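Local coordinates for group II chitinase (Ostrinia furnacalis, PDB 6JAV), which probably hydrolyses internal glycosidic bonds of chitin, this chain being catalytic domain 1 of the larger insect enzyme, held here with a small-molecule inhibitor, at residues A[168-173]-A[179-184]; A[172-177]-A[227-232]; A[213-218]-A[332-337]. One frame throughout, in Å; residues are numbered along the deposited sequence.

How the contacts relate
All three contacts lie in the glycoside hydrolase family 18 domain, a TIM barrel. Contact 1 joins the end of strand 165-170 to the link between helices 174-180 and 183-189. Contact 2 shares Pro172 and Asn173 with it and ties them to helix 227-236; their centres are about 9 Å apart. Contact 3 joins the loop before helix 227-236 to helix 325-337, its centre about 13 Å from that of contact 2. Contacts 2 and 3 interleave along the chain. Probable backbone hydrogen bonds, Ala227 N to Pro213 O and Asn228 N to Leu214 O, join them, and both touch the Asn228 glycan. Contacts 1 and 3, centres about 20 Å apart, do not meet.

Contact 1 (A[168-173]-A[179-184]); sequences AAVSPN and AGYDVP
This contact belongs to the turn that leaves barrel strand 165-170 and is met by Tyr181, just past the end of helix 174-180. The phenol reaches back to the strand end. Its OH accepts a hydrogen bond from Ser171 N at 3.1 Å, with an N-H...O angle of 159°. The same OH donates to a water, Tyr181 OH to water O 2.6 Å, which lies in the ring plane at the edge. That water in turn donates to Ala169 O at 2.8 Å. One hydroxyl thus serves two backbone groups at and just after the strand end, one directly and one through water, and this fixes the rotation of its O-H.

Val170 packs against the oxygen end of the ring. Val170 CB lies 3.7 Å from Tyr181 CZ, and Val170 CG1 also approaches Tyr181 CZ. The ring plane is oblique to this branch. Tyr181 CG stands anti to its carbonyl carbon (chi1 -61°), which sends the ring from the helix end toward the strand. Ser171 turns its hydroxyl onward along the chain: Asn173 N donates to Ser171 OG at 2.9 Å, an ST turn just ahead of the next helix.

The site is buried. Trp234 of helix 227-236 meets the Tyr181 ring, and Trp234 NE1 is hydrogen-bonded to Ser171 O. Val170 rests on Ile193 and Val195 of the neighbouring parallel strand 192-195.

Contact 2 (A[172-177]-A[227-232]); sequences PNKMVI and ANYTIH. With NAG (2-acetamido-2-deoxy-beta-D-glucopyranose), chain C.
Thr230 of helix 227-236 meets Pro172 in the tight, buried part of this contact. Thr230 OG1 donates to Pro172 O at 2.7 Å, in the carbonyl plane and on a lone pair. Thr230 CG2, anti to its backbone N, lies against the proline, 3.5 Å from Pro172 CA. OG1 is also hydrogen-bonded to Tyr200 OH and Asn226 O, so this buried hydroxyl has polar partners beyond the proline carbonyl.

The other half is looser and partly exposed. The Lys174 chain crosses the end of Tyr229 obliquely, with Lys174 CE 3.2 Å from Tyr229 OH. A bend at chi4 (-61°) turns its amine, whose main partner is Asp178 in a salt bridge. Next to Tyr229, the buried Asn228 carries the N-acetylglucosamine covalently on ND2, while His232 is partly exposed. His232 ND1 donates to Asn228 O at 3.0 Å. The sugar's C5 lies 4.0 Å from His232 ND1, over one face of the ring and toward its rim.

Asn173 is the N-cap of helix 174-180: its OD1 accepts weakly from Met175 N and Val176 N. The arrangement is a capped helix start docked on a neighbouring helix in the TIM barrel, beside an N-glycosylation site.

Contact 3 (A[213-218]-A[332-337]); sequences PLYYHP and VNFIKS. With NAG (2-acetamido-2-deoxy-beta-D-glucopyranose), chain C.
Phe334 of helix 325-337 projects toward the loop 213-218, where Leu214 and Tyr215 receive its ring in different ways. Leu214 comes over the face. Its CD1 methyl sits 4.0 Å from the centroid of the Phe334 ring and only 12° off the ring normal, a CH-pi contact over the middle of the ring. The two side chains run past each other in opposite directions. Leu214 CG is anti to its backbone N (chi1 175°), and this extends the branch toward the helix.

Tyr215 crosses the phenylalanine obliquely, and the planes of the two rings are nearly perpendicular. The contact is made by its hydroxyl end, with Tyr215 OH 3.5 Å from Phe334 CD1. Tyr215 CZ adds apolar packing at 4.3 Å from the same CD1. Leu214 also leans on the tyrosine: its CG lies 3.7 Å above the plane of the Tyr215 ring, toward the rim. Leucine therefore touches both aromatic rings.

The tyrosine also approaches the glycan. Tyr215 CD1 lies 3.5 Å from O7 of the N-acetylglucosamine, the acetamide oxygen, which is placed obliquely to the ring. On the helix, Ser337 OG donates to Phe334 O at 2.7 Å, tilted 21° from the carbonyl plane.

Leu214 and Phe334 are buried. Met246 of strand 244-257 also packs on Phe334, and Asn228 of helix 227-236 touches both Tyr215 and Phe334. Backbone bonds join Leu214 and Tyr215 to Arg308. The arrangement is an apolar seam between a barrel helix and the loop that precedes helix 227-236, on the outer side of the TIM barrel. Tyr215, partly exposed, borders the N-linked sugar of Asn228.

Contact 1 (A[168-173]-A[179-184])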
loop_
_atom_site.group_PDB
_atom_site.type_symbol
_atom_site.label_atom_id
_atom_site.label_comp_id
_atom_site.label_asym_id
_atom_site.label_seq_id
_atom_site.Cartn_x
_atom_site.Cartn_y
_atom_site.Cartn_z
ATOM N N ALA A 168 3.795 8.173 -6.456
ATOM C CA ALA A 168 2.494 7.566 -6.698
ATOM C C ALA A 168 2.496 6.131 -6.211
ATOM O O ALA A 168 3.517 5.446 -6.292
ATOM C CB ALA A 168 2.146 7.547 -8.207
ATOM N N ALA A 169 1.338 5.680 -5.728
ATOM C CA ALA A 169 1.109 4.266 -5.461
ATOM C C ALA A 169 0.415 3.698 -6.679
ATOM O O ALA A 169 -0.542 4.296 -7.180
ATOM C CB ALA A 169 0.221 4.091 -4.230
ATOM N N VAL A 170 0.888 2.550 -7.158
ATOM C CA VAL A 170 0.478 2.048 -8.469
ATOM C C VAL A 170 0.122 0.557 -8.435
ATOM O O VAL A 170 0.579 -0.216 -7.591
ATOM C CB VAL A 170 1.569 2.296 -9.530
ATOM C CG1 VAL A 170 1.873 3.802 -9.665
ATOM C CG2 VAL A 170 2.827 1.501 -9.195
ATOM N N SER A 171 -0.696 0.149 -9.418
ATOM C CA SER A 171 -1.190 -1.213 -9.516
ATOM C C SER A 171 -0.067 -2.223 -9.769
ATOM O O SER A 171 0.904 -1.923 -10.468
ATOM C CB SER A 171 -2.145 -1.293 -10.710
ATOM O OG SER A 171 -2.573 -2.642 -10.918
ATOM N N PRO A 172 -0.215 -3.449 -9.266
ATOM C CA PRO A 172 0.692 -4.543 -9.635
ATOM C C PRO A 172 0.190 -5.392 -10.796
ATOM O O PRO A 172 0.882 -6.350 -11.168
ATOM C CB PRO A 172 0.673 -5.393 -8.348
ATOM C CG PRO A 172 -0.785 -5.337 -7.928
ATOM C CD PRO A 172 -1.183 -3.877 -8.224
ATOM N N ASN A 173 -0.985 -5.076 -11.339
ATOM C CA ASN A 173 -1.702 -5.936 -12.286
ATOM C C ASN A 173 -1.304 -5.541 -13.707
ATOM O O ASN A 173 -1.502 -4.395 -14.105
ATOM C CB ASN A 173 -3.191 -5.697 -12.046
ATOM C CG ASN A 173 -4.100 -6.466 -12.980
ATOM O OD1 ASN A 173 -3.948 -6.427 -14.192
ATOM N ND2 ASN A 173 -5.144 -7.053 -12.411
ATOM N N ALA A 179 -2.980 -0.387 -19.231
ATOM C CA ALA A 179 -4.070 0.509 -19.597
ATOM C C ALA A 179 -3.928 1.902 -19.011
ATOM O O ALA A 179 -4.350 2.872 -19.650
ATOM C CB ALA A 179 -5.414 -0.053 -19.134
ATOM N N GLY A 180 -3.348 2.039 -17.821
ATOM C CA GLY A 180 -3.477 3.287 -17.098
ATOM C C GLY A 180 -2.231 4.134 -17.022
ATOM O O GLY A 180 -2.339 5.319 -16.713
ATOM N N TYR A 181 -1.041 3.562 -17.258
ATOM C CA TYR A 181 0.191 4.259 -16.929
ATOM C C TYR A 181 1.070 4.481 -18.149
ATOM O O TYR A 181 1.447 3.517 -18.822
ATOM C CB TYR A 181 0.991 3.483 -15.885
ATOM C CG TYR A 181 0.258 3.293 -14.574
ATOM C CD1 TYR A 181 -0.181 4.372 -13.811
ATOM C CD2 TYR A 181 0.077 2.029 -14.070
ATOM C CE1 TYR A 181 -0.848 4.167 -12.587
ATOM C CE2 TYR A 181 -0.579 1.815 -12.878
ATOM C CZ TYR A 181 -1.039 2.887 -12.143
ATOM O OH TYR A 181 -1.679 2.602 -10.945
ATOM N N ASP A 182 1.467 5.732 -18.362
ATOM C CA ASP A 182 2.542 6.057 -19.306
ATOM C C ASP A 182 3.815 5.913 -18.485
ATOM O O ASP A 182 4.271 6.860 -17.837
ATOM C CB ASP A 182 2.362 7.472 -19.847
ATOM C CG ASP A 182 3.366 7.822 -20.933
ATOM O OD1 ASP A 182 4.481 7.244 -20.954
ATOM O OD2 ASP A 182 3.038 8.706 -21.755
ATOM N N VAL A 183 4.366 4.698 -18.484
ATOM C CA VAL A 183 5.431 4.365 -17.532
ATOM C C VAL A 183 6.667 5.232 -17.712
ATOM O O VAL A 183 7.216 5.702 -16.703
ATOM C CB VAL A 183 5.705 2.842 -17.534
ATOM C CG1 VAL A 183 6.890 2.512 -16.616
ATOM C CG2 VAL A 183 4.478 2.077 -17.055
ATOM N N PRO A 184 7.175 5.471 -18.927
ATOM C CA PRO A 184 8.365 6.349 -19.022
ATOM C C PRO A 184 8.158 7.737 -18.442
ATOM O O PRO A 184 9.071 8.280 -17.800
ATOM C CB PRO A 184 8.677 6.372 -20.535
ATOM C CG PRO A 184 8.160 5.046 -21.003
ATOM C CD PRO A 184 6.854 4.847 -20.220
HETATM O O HOH W 1 -2.230 4.624 -9.366
#

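Contact 2 (A[172-177]-A[227-232])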
loop_
_atom_site.group_PDB
_atom_site.type_symbol
_atom_site.label_atom_id
_atom_site.label_comp_id
_atom_site.label_asym_id
_atom_site.label_seq_id
_atom_site.Cartn_x
_atom_site.Cartn_y
_atom_site.Cartn_z
ATOM N N PRO A 172 -0.215 -3.449 -9.266
ATOM C CA PRO A 172 0.692 -4.543 -9.635
ATOM C C PRO A 172 0.190 -5.392 -10.796
ATOM O O PRO A 172 0.882 -6.350 -11.168
ATOM C CB PRO A 172 0.673 -5.393 -8.348
ATOM C CG PRO A 172 -0.785 -5.337 -7.928
ATOM C CD PRO A 172 -1.183 -3.877 -8.224
ATOM N N ASN A 173 -0.985 -5.076 -11.339
ATOM C CA ASN A 173 -1.702 -5.936 -12.286
ATOM C C ASN A 173 -1.304 -5.541 -13.707
ATOM O O ASN A 173 -1.502 -4.395 -14.105
ATOM C CB ASN A 173 -3.191 -5.697 -12.046
ATOM C CG ASN A 173 -4.100 -6.466 -12.980
ATOM O OD1 ASN A 173 -3.948 -6.427 -14.192
ATOM N ND2 ASN A 173 -5.144 -7.053 -12.411
ATOM N N LYS A 174 -0.756 -6.502 -14.464
ATOM C CA LYS A 174 -0.284 -6.261 -15.831
ATOM C C LYS A 174 -1.299 -5.493 -16.682
ATOM O O LYS A 174 -0.934 -4.531 -17.365
ATOM C CB LYS A 174 0.050 -7.602 -16.508
ATOM C CG LYS A 174 0.574 -7.428 -17.928
ATOM C CD LYS A 174 0.772 -8.791 -18.602
ATOM C CE LYS A 174 1.595 -8.631 -19.898
ATOM N NZ LYS A 174 0.932 -7.745 -20.895
ATOM N N MET A 175 -2.571 -5.905 -16.662
ATOM C CA MET A 175 -3.582 -5.259 -17.509
ATOM C C MET A 175 -3.823 -3.809 -17.106
ATOM O O MET A 175 -4.000 -2.937 -17.969
ATOM C CB MET A 175 -4.899 -6.028 -17.447
ATOM C CG MET A 175 -4.921 -7.259 -18.332
ATOM S SD MET A 175 -3.954 -8.564 -17.573
ATOM C CE MET A 175 -2.841 -8.939 -18.919
ATOM N N VAL A 176 -3.858 -3.539 -15.793
ATOM C CA VAL A 176 -4.039 -2.172 -15.308
ATOM C C VAL A 176 -2.823 -1.324 -15.633
ATOM O O VAL A 176 -2.956 -0.170 -16.031
ATOM C CB VAL A 176 -4.342 -2.181 -13.796
ATOM C CG1 VAL A 176 -4.465 -0.751 -13.287
ATOM C CG2 VAL A 176 -5.627 -2.964 -13.540
ATOM N N ILE A 177 -1.625 -1.869 -15.437
ATOM C CA ILE A 177 -0.410 -1.146 -15.777
ATOM C C ILE A 177 -0.441 -0.745 -17.247
ATOM O O ILE A 177 -0.159 0.404 -17.608
ATOM C CB ILE A 177 0.826 -2.005 -15.447
ATOM C CG1 ILE A 177 0.960 -2.274 -13.922
ATOM C CG2 ILE A 177 2.095 -1.348 -15.976
ATOM C CD1 ILE A 177 1.873 -3.483 -13.635
ATOM N N ALA A 227 4.726 -10.877 -7.161
ATOM C CA ALA A 227 5.531 -9.662 -7.043
ATOM C C ALA A 227 6.733 -9.685 -7.975
ATOM O O ALA A 227 7.123 -8.649 -8.521
ATOM C CB ALA A 227 5.987 -9.474 -5.597
ATOM N N ASN A 228 7.330 -10.862 -8.178
ATOM C CA ASN A 228 8.491 -10.957 -9.058
ATOM C C ASN A 228 8.141 -10.535 -10.486
ATOM O O ASN A 228 8.866 -9.739 -11.114
ATOM C CB ASN A 228 9.028 -12.393 -9.039
ATOM C CG ASN A 228 10.190 -12.553 -9.952
ATOM O OD1 ASN A 228 11.168 -11.842 -9.848
ATOM N ND2 ASN A 228 10.076 -13.494 -10.877
ATOM N N TYR A 229 7.018 -11.028 -11.012
ATOM C CA TYR A 229 6.597 -10.598 -12.344
ATOM C C TYR A 229 6.319 -9.094 -12.361
ATOM O O TYR A 229 6.777 -8.369 -13.253
ATOM C CB TYR A 229 5.346 -11.361 -12.797
ATOM C CG TYR A 229 4.935 -10.947 -14.190
ATOM C CD1 TYR A 229 4.150 -9.818 -14.411
ATOM C CD2 TYR A 229 5.385 -11.663 -15.288
ATOM C CE1 TYR A 229 3.823 -9.412 -15.705
ATOM C CE2 TYR A 229 5.059 -11.263 -16.569
ATOM C CZ TYR A 229 4.275 -10.146 -16.762
ATOM O OH TYR A 229 3.944 -9.743 -18.048
ATOM N N THR A 230 5.547 -8.618 -11.382
ATOM C CA THR A 230 5.144 -7.214 -11.357
ATOM C C THR A 230 6.348 -6.279 -11.342
ATOM O O THR A 230 6.374 -5.272 -12.062
ATOM C CB THR A 230 4.301 -6.987 -10.106
ATOM O OG1 THR A 230 3.058 -7.683 -10.231
ATOM C CG2 THR A 230 4.041 -5.494 -9.904
ATOM N N ILE A 231 7.311 -6.540 -10.464
ATOM C CA ILE A 231 8.450 -5.637 -10.343
ATOM C C ILE A 231 9.279 -5.651 -11.619
ATOM O O ILE A 231 9.683 -4.596 -12.134
ATOM C CB ILE A 231 9.272 -5.995 -9.085
ATOM C CG1 ILE A 231 8.453 -5.772 -7.798
ATOM C CG2 ILE A 231 10.601 -5.227 -9.078
ATOM C CD1 ILE A 231 8.047 -4.331 -7.572
ATOM N N HIS A 232 9.502 -6.841 -12.183
ATOM C CA HIS A 232 10.249 -6.881 -13.435
ATOM C C HIS A 232 9.474 -6.225 -14.567
ATOM O O HIS A 232 10.084 -5.625 -15.458
ATOM C CB HIS A 232 10.573 -8.331 -13.772
ATOM C CG HIS A 232 11.774 -8.861 -13.058
ATOM N ND1 HIS A 232 11.697 -9.670 -11.942
ATOM C CD2 HIS A 232 13.095 -8.706 -13.315
ATOM C CE1 HIS A 232 12.917 -9.978 -11.535
ATOM N NE2 HIS A 232 13.785 -9.414 -12.357
HETATM C C1 NAG C . 11.108 -13.671 -11.863
HETATM C C2 NAG C . 11.296 -15.141 -12.210
HETATM C C3 NAG C . 12.204 -15.286 -13.438
HETATM C C4 NAG C . 11.691 -14.424 -14.589
HETATM C C5 NAG C . 11.499 -12.984 -14.134
HETATM C C6 NAG C . 10.897 -12.088 -15.200
HETATM C C7 NAG C . 11.267 -16.975 -10.566
HETATM C C8 NAG C . 10.061 -17.487 -11.284
HETATM N N2 NAG C . 11.833 -15.869 -11.071
HETATM O O3 NAG C . 12.191 -16.648 -13.847
HETATM O O4 NAG C . 12.584 -14.458 -15.697
HETATM O O5 NAG C . 10.614 -12.964 -13.005
HETATM O O6 NAG C . 9.500 -12.284 -15.394
HETATM O O7 NAG C . 11.729 -17.553 -9.592
#

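Contact 3 (A[213-218]-A[332-337])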
loop_
_atom_site.group_PDB
_atom_site.type_symbol
_atom_site.label_atom_id
_atom_site.label_comp_id
_atom_site.label_asym_id
_atom_site.label_seq_id
_atom_site.Cartn_x
_atom_site.Cartn_y
_atom_site.Cartn_z
ATOM N N PRO A 213 1.800 -13.148 -3.177
ATOM C CA PRO A 213 2.870 -14.082 -3.559
ATOM C C PRO A 213 4.081 -13.348 -4.113
ATOM O O PRO A 213 3.946 -12.335 -4.813
ATOM C CB PRO A 213 2.235 -14.932 -4.664
ATOM C CG PRO A 213 0.894 -14.433 -4.904
ATOM C CD PRO A 213 0.651 -13.182 -4.088
ATOM N N LEU A 214 5.271 -13.873 -3.788
ATOM C CA LEU A 214 6.526 -13.347 -4.317
ATOM C C LEU A 214 6.851 -13.957 -5.680
ATOM O O LEU A 214 7.189 -13.233 -6.621
ATOM C CB LEU A 214 7.657 -13.614 -3.335
ATOM C CG LEU A 214 9.044 -13.219 -3.819
ATOM C CD1 LEU A 214 9.137 -11.735 -4.206
ATOM C CD2 LEU A 214 10.058 -13.568 -2.747
ATOM N N TYR A 215 6.728 -15.280 -5.811
ATOM C CA TYR A 215 7.077 -15.992 -7.034
ATOM C C TYR A 215 5.898 -16.814 -7.525
ATOM O O TYR A 215 5.004 -17.198 -6.757
ATOM C CB TYR A 215 8.266 -16.940 -6.795
ATOM C CG TYR A 215 9.578 -16.238 -6.513
ATOM C CD1 TYR A 215 10.117 -15.351 -7.437
ATOM C CD2 TYR A 215 10.279 -16.446 -5.331
ATOM C CE1 TYR A 215 11.304 -14.708 -7.195
ATOM C CE2 TYR A 215 11.479 -15.786 -5.079
ATOM C CZ TYR A 215 11.983 -14.923 -6.035
ATOM O OH TYR A 215 13.177 -14.268 -5.842
ATOM N N TYR A 216 5.946 -17.128 -8.828
ATOM C CA TYR A 216 4.972 -18.004 -9.463
ATOM C C TYR A 216 4.874 -19.331 -8.727
ATOM O O TYR A 216 5.889 -19.904 -8.308
ATOM C CB TYR A 216 5.449 -18.276 -10.896
ATOM C CG TYR A 216 4.558 -19.219 -11.680
ATOM C CD1 TYR A 216 3.309 -18.815 -12.120
ATOM C CD2 TYR A 216 4.976 -20.512 -11.982
ATOM C CE1 TYR A 216 2.482 -19.662 -12.847
ATOM C CE2 TYR A 216 4.157 -21.370 -12.701
ATOM C CZ TYR A 216 2.917 -20.937 -13.133
ATOM O OH TYR A 216 2.088 -21.771 -13.845
ATOM N N HIS A 217 3.647 -19.814 -8.587
ATOM C CA HIS A 217 3.307 -21.109 -8.021
ATOM C C HIS A 217 2.648 -21.956 -9.111
ATOM O O HIS A 217 1.840 -21.439 -9.882
ATOM C CB HIS A 217 2.346 -20.928 -6.828
ATOM C CG HIS A 217 2.022 -22.204 -6.127
ATOM N ND1 HIS A 217 1.076 -23.084 -6.607
ATOM C CD2 HIS A 217 2.527 -22.762 -5.001
ATOM C CE1 HIS A 217 1.004 -24.128 -5.794
ATOM N NE2 HIS A 217 1.881 -23.959 -4.820
ATOM N N PRO A 218 2.997 -23.244 -9.226
ATOM C CA PRO A 218 2.531 -24.046 -10.378
ATOM C C PRO A 218 1.021 -24.122 -10.558
ATOM O O PRO A 218 0.564 -24.405 -11.677
ATOM C CB PRO A 218 3.125 -25.435 -10.101
ATOM C CG PRO A 218 4.285 -25.193 -9.214
ATOM C CD PRO A 218 3.912 -23.998 -8.354
ATOM N N VAL A 332 12.568 -8.811 1.359
ATOM C CA VAL A 332 13.568 -7.743 1.462
ATOM C C VAL A 332 14.887 -8.153 0.809
ATOM O O VAL A 332 15.567 -7.326 0.196
ATOM C CB VAL A 332 13.719 -7.246 2.914
ATOM C CG1 VAL A 332 14.786 -6.179 3.005
ATOM C CG2 VAL A 332 12.374 -6.689 3.428
ATOM N N ASN A 333 15.282 -9.427 0.925
ATOM C CA ASN A 333 16.458 -9.870 0.174
ATOM C C ASN A 333 16.234 -9.729 -1.328
ATOM O O ASN A 333 17.167 -9.379 -2.066
ATOM C CB ASN A 333 16.806 -11.305 0.552
ATOM C CG ASN A 333 17.632 -11.369 1.825
ATOM O OD1 ASN A 333 17.206 -11.944 2.829
ATOM N ND2 ASN A 333 18.812 -10.765 1.794
ATOM N N PHE A 334 14.998 -9.944 -1.787
ATOM C CA PHE A 334 14.651 -9.723 -3.196
ATOM C C PHE A 334 14.815 -8.250 -3.575
ATOM O O PHE A 334 15.413 -7.925 -4.609
ATOM C CB PHE A 334 13.221 -10.222 -3.415
ATOM C CG PHE A 334 12.626 -9.900 -4.751
ATOM C CD1 PHE A 334 12.836 -10.754 -5.833
ATOM C CD2 PHE A 334 11.797 -8.796 -4.927
ATOM C CE1 PHE A 334 12.248 -10.495 -7.074
ATOM C CE2 PHE A 334 11.222 -8.526 -6.182
ATOM C CZ PHE A 334 11.452 -9.389 -7.253
ATOM N N ILE A 335 14.324 -7.345 -2.720
ATOM C CA ILE A 335 14.498 -5.906 -2.929
ATOM C C ILE A 335 15.975 -5.568 -3.109
ATOM O O ILE A 335 16.369 -4.879 -4.069
ATOM C CB ILE A 335 13.876 -5.137 -1.748
ATOM C CG1 ILE A 335 12.344 -5.236 -1.816
ATOM C CG2 ILE A 335 14.365 -3.649 -1.696
ATOM C CD1 ILE A 335 11.671 -4.693 -0.513
ATOM N N LYS A 336 16.812 -6.062 -2.195
ATOM C CA LYS A 336 18.237 -5.776 -2.237
ATOM C C LYS A 336 18.885 -6.388 -3.474
ATOM O O LYS A 336 19.712 -5.738 -4.134
ATOM C CB LYS A 336 18.895 -6.318 -0.971
ATOM C CG LYS A 336 18.456 -5.596 0.316
ATOM C CD LYS A 336 19.327 -6.014 1.519
ATOM C CE LYS A 336 19.110 -7.466 1.865
ATOM N NZ LYS A 336 19.827 -7.947 3.100
ATOM N N SER A 337 18.495 -7.616 -3.821
ATOM C CA SER A 337 19.086 -8.308 -4.971
ATOM C C SER A 337 18.878 -7.542 -6.274
ATOM O O SER A 337 19.742 -7.588 -7.166
ATOM C CB SER A 337 18.523 -9.721 -5.082
ATOM O OG SER A 337 17.186 -9.746 -5.598
HETATM C C1 NAG C . 11.108 -13.671 -11.863
HETATM C C2 NAG C . 11.296 -15.141 -12.210
HETATM C C3 NAG C . 12.204 -15.286 -13.438
HETATM C C4 NAG C . 11.691 -14.424 -14.589
HETATM C C5 NAG C . 11.499 -12.984 -14.134
HETATM C C6 NAG C . 10.897 -12.088 -15.200
HETATM C C7 NAG C . 11.267 -16.975 -10.566
HETATM C C8 NAG C . 10.061 -17.487 -11.284
HETATM N N2 NAG C . 11.833 -15.869 -11.071
HETATM O O3 NAG C . 12.191 -16.648 -13.847
HETATM O O4 NAG C . 12.584 -14.458 -15.697
HETATM O O5 NAG C . 10.614 -12.964 -13.005
HETATM O O6 NAG C . 9.500 -12.284 -15.394
HETATM O O7 NAG C . 11.729 -17.553 -9.592
#